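Long-range contacts in protein-glutaminase (Chryseobacterium proteolyticum, PDB 3A55), which hydrolyses the side-chain amide of glutamine residues within proteins, giving glutamate and ammonia, and is captured here in a pro form resembling the reaction intermediate: residues V75-K80 / G87-A92; F49-P54 / S83-K88; K26-G31 / S42-Q47. The protein carries 1 engineered substitution. All coordinates share one frame; numbering follows the deposited sequence.

All three contacts belong to one antiparallel sheet in the N-terminal half of the chain, with strand order 49-52, 38-43, 22-35, 75-79, 86-91. Interaction 3 (26-31 / 42-47) is the most buried, and its side chains are largely apolar. Interactions 1 and 2 lie about 20 to 22 Å, centre to centre, from the middle of the chain and add charged groups at the surface. Interaction 1 is a hairpin with a bulge, whereas interaction 2 bridges the sheet's two outermost strands; both use strand 86-91 and share Gly87 and Lys88. The three also meet side by side: Ile77 of interaction 1 and Ile86 of interaction 2 both touch Phe43 of interaction 3.

Interaction 1. Residues V75-K80 / G87-A92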
# COMPACT_ATOMS: atom_id res chain seq x y z
N VAL A 75 18.70 -1.97 2.95
CA VAL A 75 19.43 -1.82 4.21
C VAL A 75 18.78 -2.74 5.23
O VAL A 75 17.70 -3.28 5.00
CB VAL A 75 19.39 -0.37 4.75
CG1 VAL A 75 20.07 0.60 3.79
CG2 VAL A 75 17.95 0.07 5.03
N HIS A 76 19.44 -2.90 6.37
CA HIS A 76 18.91 -3.70 7.47
C HIS A 76 18.46 -2.74 8.57
O HIS A 76 19.27 -1.95 9.07
CB HIS A 76 19.98 -4.65 7.99
CG HIS A 76 19.45 -5.75 8.86
ND1 HIS A 76 20.11 -6.95 9.00
CD2 HIS A 76 18.33 -5.84 9.60
CE1 HIS A 76 19.42 -7.73 9.81
NE2 HIS A 76 18.33 -7.08 10.19
N ILE A 77 17.18 -2.81 8.94
CA ILE A 77 16.56 -1.86 9.86
C ILE A 77 16.33 -2.49 11.24
O ILE A 77 15.86 -3.62 11.34
CB ILE A 77 15.19 -1.37 9.30
CG1 ILE A 77 15.38 -0.60 7.99
CG2 ILE A 77 14.41 -0.55 10.34
CD1 ILE A 77 16.18 0.69 8.16
N PHE A 78 16.65 -1.74 12.29
CA PHE A 78 16.38 -2.13 13.67
C PHE A 78 15.57 -1.02 14.32
O PHE A 78 15.92 0.16 14.19
CB PHE A 78 17.67 -2.33 14.46
CG PHE A 78 18.54 -3.43 13.93
CD1 PHE A 78 18.55 -4.68 14.54
CD2 PHE A 78 19.35 -3.23 12.81
CE1 PHE A 78 19.35 -5.71 14.06
CE2 PHE A 78 20.15 -4.24 12.32
CZ PHE A 78 20.15 -5.49 12.95
N LEU A 79 14.48 -1.39 14.99
CA LEU A 79 13.59 -0.41 15.57
C LEU A 79 13.68 -0.40 17.08
O LEU A 79 13.92 -1.44 17.69
CB LEU A 79 12.14 -0.68 15.16
CG LEU A 79 11.82 -0.66 13.66
CD1 LEU A 79 10.37 -1.00 13.48
CD2 LEU A 79 12.14 0.70 13.04
N LYS A 80 13.45 0.77 17.67
CA LYS A 80 13.25 0.83 19.11
C LYS A 80 11.97 0.07 19.45
O LYS A 80 10.99 0.13 18.70
CB LYS A 80 13.20 2.29 19.57
CG LYS A 80 14.51 3.02 19.31
CD LYS A 80 14.54 4.43 19.85
CE LYS A 80 15.86 5.08 19.47
NZ LYS A 80 16.08 6.39 20.12
N GLY A 87 16.34 2.68 15.34
CA GLY A 87 17.45 2.75 16.29
C GLY A 87 18.81 2.44 15.70
O GLY A 87 19.83 2.85 16.25
N LYS A 88 18.84 1.69 14.59
CA LYS A 88 20.09 1.30 13.94
C LYS A 88 19.81 0.93 12.49
O LYS A 88 18.75 0.37 12.19
CB LYS A 88 20.76 0.13 14.68
CG LYS A 88 22.08 -0.35 14.09
CD LYS A 88 22.84 -1.28 15.02
CE LYS A 88 22.13 -2.61 15.22
NZ LYS A 88 22.92 -3.52 16.10
N VAL A 89 20.76 1.25 11.61
CA VAL A 89 20.71 0.84 10.21
C VAL A 89 22.02 0.13 9.90
O VAL A 89 23.09 0.63 10.25
CB VAL A 89 20.54 2.05 9.26
CG1 VAL A 89 20.46 1.59 7.80
CG2 VAL A 89 19.28 2.83 9.64
N GLU A 90 21.93 -1.04 9.28
CA GLU A 90 23.12 -1.78 8.86
C GLU A 90 23.09 -2.00 7.35
O GLU A 90 22.04 -1.95 6.71
CB GLU A 90 23.26 -3.09 9.64
CG GLU A 90 23.54 -2.85 11.13
CD GLU A 90 23.79 -4.13 11.92
OE1 GLU A 90 23.39 -5.22 11.46
OE2 GLU A 90 24.39 -4.03 13.02
N SER A 91 24.27 -2.21 6.79
CA SER A 91 24.39 -2.39 5.35
C SER A 91 23.80 -3.72 4.90
O SER A 91 23.67 -4.66 5.70
CB SER A 91 25.86 -2.29 4.93
OG SER A 91 26.59 -3.36 5.49
N ALA A 92 23.42 -3.79 3.64
CA ALA A 92 22.95 -5.04 3.06
C ALA A 92 24.12 -5.77 2.41
O ALA A 92 25.10 -5.14 2.00
CB ALA A 92 21.86 -4.77 2.05
O HOH W 1 23.49 -6.44 9.21
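His76 and Glu90 form an antiparallel hydrogen-bonded pair, one of a run of bridges between strands 75-79 and 87-91, whose axes approach to 4.6 Å with N-to-C directions 160° apart. The bond from His76 N to Glu90 O measures 2.8 Å and is nearly straight. Further along, the carbonyl of Phe78 faces two successive amides: Gly87 N binds Phe78 O at 2.8 Å, while the bond from Lys88 N is weak.

On the face carrying His76, Phe78, Lys88 and Glu90, Lys88 covers one face of the Phe78 ring, and Phe78 CZ in turn lies over a face of the His76 ring. The lysine's bend at chi3 (67°) brings CE over the Phe78 ring centre, 3.8 Å from the centroid. NZ continues almost along the ring normal, a cation-pi contact at 4.6 Å, and forms a long, weak ion pair with Glu90 OE2. A long flexible lysine suits this place because its methylenes cover the ring while the ammonium reaches outward. Glu90 OE1 lies obliquely 3.5 Å from Phe78 CE2 and accepts a bond from a water; His76 NE2 is held by Asp23.

The other face carries Ile77 and Val89, branched residues suited to packing under helix 59-71. Val89 CG2 lies beside Ile77 CD1, and CG1 also reaches Val75 CB (3.8 Å). Together these features make a beta hairpin with a classic bulge, in which Gly87 and Lys88 both oppose Phe78.

Interaction 2. Residues F49-P54 / S83-K88; sequences FYEIKP and SNEIGK
The Asn84 amide meets Phe49 O within its own plane, ND2 lying 2.9 Å from that oxygen, although the donor stands above the Phe49 carbonyl plane. Its other end, OD1, comes to 3.1 Å from Glu51 OE2, two acceptors that do not bond; the amide and carboxylate planes are 56° apart. The Tyr50 ring is approached obliquely by the carbonyl of Asn84, whose oxygen is 3.5 Å from Tyr50 CD1, and it also meets Phe24 edge-to-face. Asparagine suits this spot because its short side chain brings an N-H to the Phe49 carbonyl next to the main-chain bond that Asn84 O accepts from Glu51 N. With chi1 at 75°, its CG sits between the backbone N and the carbonyl carbon, which directs the amide at the partner strand.

Glu51 is gripped through its main chain on both sides of Glu85, for Glu51 O also accepts from Ile86 N at 2.8 Å, nearly along the C=O axis. The carboxylates of Glu51 and Glu85 are turned nearly perpendicular, with 4.6 Å between Glu51 OE2 and Glu85 OE1. The extended Glu85 chain carries its carboxylate outward, where Lys80 pairs with OE2. In one of its two conformers Lys53 NZ makes a salt bridge to the same OE2, on the syn side, so this bridge may not be permanent. The lysines may favour a negatively charged Glu85.

Inward, Ile86 sends CD1 to Tyr50 CB and CG2 to Ile52 CD1, the latter at 4.0 Å; two beta-branched isoleucines and the tyrosine methylene pack beside helix 59-71. Ser83 OG accepts from Glu85 N in an ST turn leading into strand 86-88. Through this single bridge the two outermost strands of the antiparallel sheet meet, their short segments 55° apart, and the sheet curls round on itself.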
# COMPACT_ATOMS: atom_id res chain seq x y z
N PHE A 49 4.98 5.31 7.98
CA PHE A 49 6.19 6.11 8.18
C PHE A 49 6.96 5.60 9.38
O PHE A 49 6.38 5.16 10.38
CB PHE A 49 5.85 7.57 8.44
CG PHE A 49 5.56 8.38 7.20
CD1 PHE A 49 4.31 8.94 6.99
CD2 PHE A 49 6.56 8.61 6.25
CE1 PHE A 49 4.05 9.70 5.86
CE2 PHE A 49 6.31 9.38 5.12
CZ PHE A 49 5.05 9.92 4.92
N TYR A 50 8.27 5.66 9.26
CA TYR A 50 9.19 5.40 10.37
C TYR A 50 9.93 6.69 10.67
O TYR A 50 9.93 7.58 9.88
CB TYR A 50 10.09 4.22 10.03
CG TYR A 50 9.27 2.95 9.88
CD1 TYR A 50 9.18 2.04 10.91
CD2 TYR A 50 8.57 2.69 8.71
CE1 TYR A 50 8.43 0.89 10.80
CE2 TYR A 50 7.79 1.54 8.60
CZ TYR A 50 7.75 0.66 9.63
OH TYR A 50 6.99 -0.48 9.51
N GLU A 51 10.50 6.83 11.84
CA GLU A 51 11.17 8.09 12.14
C GLU A 51 12.57 7.85 12.68
O GLU A 51 12.85 6.80 13.26
CB GLU A 51 10.35 8.91 13.13
CG GLU A 51 10.17 8.25 14.47
CD GLU A 51 9.17 8.96 15.37
OE1 GLU A 51 8.75 10.09 15.02
OE2 GLU A 51 8.80 8.39 16.42
N ILE A 52 13.44 8.82 12.43
CA ILE A 52 14.76 8.79 13.05
C ILE A 52 15.13 10.20 13.46
O ILE A 52 14.86 11.15 12.72
CB ILE A 52 15.81 8.12 12.10
CG1 ILE A 52 17.14 7.86 12.82
CG2 ILE A 52 15.97 8.91 10.80
CD1 ILE A 52 18.06 6.91 12.05
N LYS A 53 15.71 10.36 14.66
CA LYS A 53 16.05 11.68 15.16
C LYS A 53 17.37 12.16 14.57
O LYS A 53 18.30 11.39 14.50
CB LYS A 53 16.17 11.71 16.69
CG LYS A 53 15.36 10.69 17.44
CD LYS A 53 15.42 11.00 18.94
CE LYS A 53 14.06 10.85 19.62
NZ LYS A 53 13.92 9.56 20.31
N PRO A 54 17.42 13.42 14.12
CA PRO A 54 18.65 13.94 13.52
C PRO A 54 19.69 14.36 14.57
O PRO A 54 19.96 15.54 14.77
CB PRO A 54 18.16 15.15 12.71
CG PRO A 54 16.97 15.63 13.45
CD PRO A 54 16.33 14.41 14.09
N SER A 83 7.64 0.78 18.76
CA SER A 83 7.65 2.08 18.11
C SER A 83 7.97 1.96 16.64
O SER A 83 8.40 0.91 16.18
CB SER A 83 8.71 2.98 18.76
OG SER A 83 9.98 2.77 18.18
N ASN A 84 7.80 3.07 15.94
CA ASN A 84 8.19 3.20 14.54
C ASN A 84 9.52 3.94 14.42
O ASN A 84 9.86 4.44 13.35
CB ASN A 84 7.10 3.95 13.75
CG ASN A 84 7.09 5.47 14.04
OD1 ASN A 84 7.47 5.90 15.14
ND2 ASN A 84 6.69 6.27 13.05
N GLU A 85 10.26 4.04 15.53
CA GLU A 85 11.50 4.79 15.53
C GLU A 85 12.69 3.89 15.22
O GLU A 85 12.89 2.85 15.86
CB GLU A 85 11.71 5.50 16.87
CG GLU A 85 12.94 6.40 16.87
CD GLU A 85 13.17 7.13 18.17
OE1 GLU A 85 12.29 7.09 19.05
OE2 GLU A 85 14.24 7.75 18.29
N ILE A 86 13.47 4.30 14.23
CA ILE A 86 14.66 3.56 13.82
C ILE A 86 15.79 3.78 14.83
O ILE A 86 16.13 4.92 15.14
CB ILE A 86 15.11 3.98 12.40
CG1 ILE A 86 14.00 3.68 11.38
CG2 ILE A 86 16.42 3.31 12.03
CD1 ILE A 86 14.17 4.41 10.06
N GLY A 87 16.34 2.68 15.34
CA GLY A 87 17.45 2.75 16.29
C GLY A 87 18.81 2.44 15.70
O GLY A 87 19.83 2.85 16.25
N LYS A 88 18.84 1.69 14.59
CA LYS A 88 20.09 1.30 13.94
C LYS A 88 19.81 0.93 12.49
O LYS A 88 18.75 0.37 12.19
CB LYS A 88 20.76 0.13 14.68
CG LYS A 88 22.08 -0.35 14.09
CD LYS A 88 22.84 -1.28 15.02
CE LYS A 88 22.13 -2.61 15.22
NZ LYS A 88 22.92 -3.52 16.10

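Interaction 3. Residues K26-G31 / S42-Q47; sequences KTVPVG and SFMLTQ. Engineered in segment 42-47: Gln47 (natural residue Ala).
Thr27 and Phe43 set their side chains at about a right angle, with the threonine methyl CG2 pressed obliquely to 3.4 Å from Phe43 CD1. Pro29 joins on the same ring carbons, its CB 3.9 Å from Phe43 CD1, while Val28 O lies at the ring edge, in its plane. A flat aromatic suits this buried place because it can take a methyl and a proline together and still reach Tyr50 of the adjoining strand.

The Thr27 and Met44 side chains run antiparallel, one passing the other. The hydroxyl, placed opposite the backbone N (chi1 -178°), lies 3.6 Å from Met44 CG and is joined through a water to Met44 O, so the polar branch of threonine is provided for as its methyl packs. Met44 bends at chi3, and SD rests 3.8 Å from Val28 CB, the two side chains crossing obliquely; the Met44 side chain also touches Phe100 of helix 94-103. Val28 N is buried without a partner.

The backbones are tied by Met44 N to Val28 O at 2.9 Å and by Val30 N to Ser42 O at 2.8 Å; Gly31 N adds a weak bond to that same oxygen. With Val30 and Gly31 both opposite Ser42, this is a classic beta bulge in the hairpin of strands 22-35 and 38-43. That hairpin leads to engineered Gln47, whose CD is joined to Cys156 by a covalent link that resembles the reaction intermediate, in what is probably a cysteine-protease-like active site.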
# COMPACT_ATOMS: atom_id res chain seq x y z
N LYS A 26 15.42 -6.77 6.39
CA LYS A 26 15.93 -6.04 5.23
C LYS A 26 14.78 -5.43 4.44
O LYS A 26 13.73 -6.04 4.27
CB LYS A 26 16.72 -6.98 4.31
CG LYS A 26 17.76 -7.83 5.03
CD LYS A 26 19.07 -7.09 5.23
CE LYS A 26 20.06 -7.93 6.04
NZ LYS A 26 20.10 -9.36 5.59
N THR A 27 15.00 -4.22 3.96
CA THR A 27 14.01 -3.53 3.15
C THR A 27 14.69 -2.43 2.35
O THR A 27 15.88 -2.16 2.55
CB THR A 27 12.90 -2.90 4.02
OG1 THR A 27 11.92 -2.28 3.19
CG2 THR A 27 13.47 -1.87 4.97
N VAL A 28 13.94 -1.82 1.44
CA VAL A 28 14.47 -0.72 0.62
C VAL A 28 13.76 0.57 1.02
O VAL A 28 12.54 0.66 0.88
CB VAL A 28 14.24 -0.98 -0.89
CG1 VAL A 28 14.64 0.24 -1.71
CG2 VAL A 28 14.98 -2.23 -1.33
N PRO A 29 14.51 1.56 1.54
CA PRO A 29 13.88 2.84 1.83
C PRO A 29 13.58 3.56 0.52
O PRO A 29 14.37 3.48 -0.43
CB PRO A 29 14.94 3.60 2.64
CG PRO A 29 16.21 2.97 2.29
CD PRO A 29 15.95 1.55 1.86
N VAL A 30 12.44 4.26 0.48
CA VAL A 30 11.98 4.92 -0.74
C VAL A 30 11.72 6.41 -0.57
O VAL A 30 11.41 7.09 -1.54
CB VAL A 30 10.71 4.25 -1.34
CG1 VAL A 30 11.01 2.82 -1.77
CG2 VAL A 30 9.51 4.32 -0.36
N GLY A 31 11.86 6.92 0.65
CA GLY A 31 11.64 8.34 0.88
C GLY A 31 12.26 8.76 2.19
O GLY A 31 12.30 7.99 3.15
N SER A 42 10.27 6.43 4.64
CA SER A 42 9.29 5.50 4.07
C SER A 42 10.03 4.34 3.41
O SER A 42 11.16 4.50 2.94
CB SER A 42 8.37 6.20 3.07
OG SER A 42 9.09 7.10 2.24
N PHE A 43 9.39 3.18 3.41
CA PHE A 43 10.00 1.96 2.86
C PHE A 43 9.09 1.34 1.82
O PHE A 43 7.89 1.63 1.79
CB PHE A 43 10.22 0.92 3.95
CG PHE A 43 11.18 1.35 5.01
CD1 PHE A 43 12.55 1.37 4.75
CD2 PHE A 43 10.73 1.72 6.26
CE1 PHE A 43 13.46 1.75 5.75
CE2 PHE A 43 11.63 2.10 7.25
CZ PHE A 43 12.99 2.13 6.99
N MET A 44 9.66 0.46 1.01
CA MET A 44 8.86 -0.27 0.03
C MET A 44 7.76 -1.07 0.72
O MET A 44 7.94 -1.58 1.83
CB MET A 44 9.73 -1.20 -0.81
CG MET A 44 10.36 -2.34 -0.02
SD MET A 44 11.37 -3.43 -1.02
CE MET A 44 10.14 -4.23 -2.03
N LEU A 45 6.60 -1.14 0.05
CA LEU A 45 5.47 -1.99 0.42
C LEU A 45 4.68 -1.48 1.62
O LEU A 45 3.48 -1.18 1.50
CB LEU A 45 5.89 -3.45 0.57
CG LEU A 45 4.76 -4.47 0.51
CD1 LEU A 45 3.98 -4.34 -0.81
CD2 LEU A 45 5.31 -5.88 0.68
N THR A 46 5.32 -1.37 2.78
CA THR A 46 4.61 -0.82 3.92
C THR A 46 4.17 0.63 3.66
O THR A 46 4.92 1.43 3.07
CB THR A 46 5.45 -0.88 5.24
OG1 THR A 46 4.69 -0.29 6.30
CG2 THR A 46 6.78 -0.14 5.10
N GLN A 47 2.95 0.95 4.06
CA GLN A 47 2.42 2.29 3.95
C GLN A 47 2.77 3.19 5.13
O GLN A 47 2.40 4.33 5.14
CB GLN A 47 0.90 2.25 3.79
CG GLN A 47 0.48 1.48 2.57
CD GLN A 47 -0.93 0.98 2.67
OE1 GLN A 47 -1.40 0.43 3.64
O HOH W 2 9.49 -2.55 3.95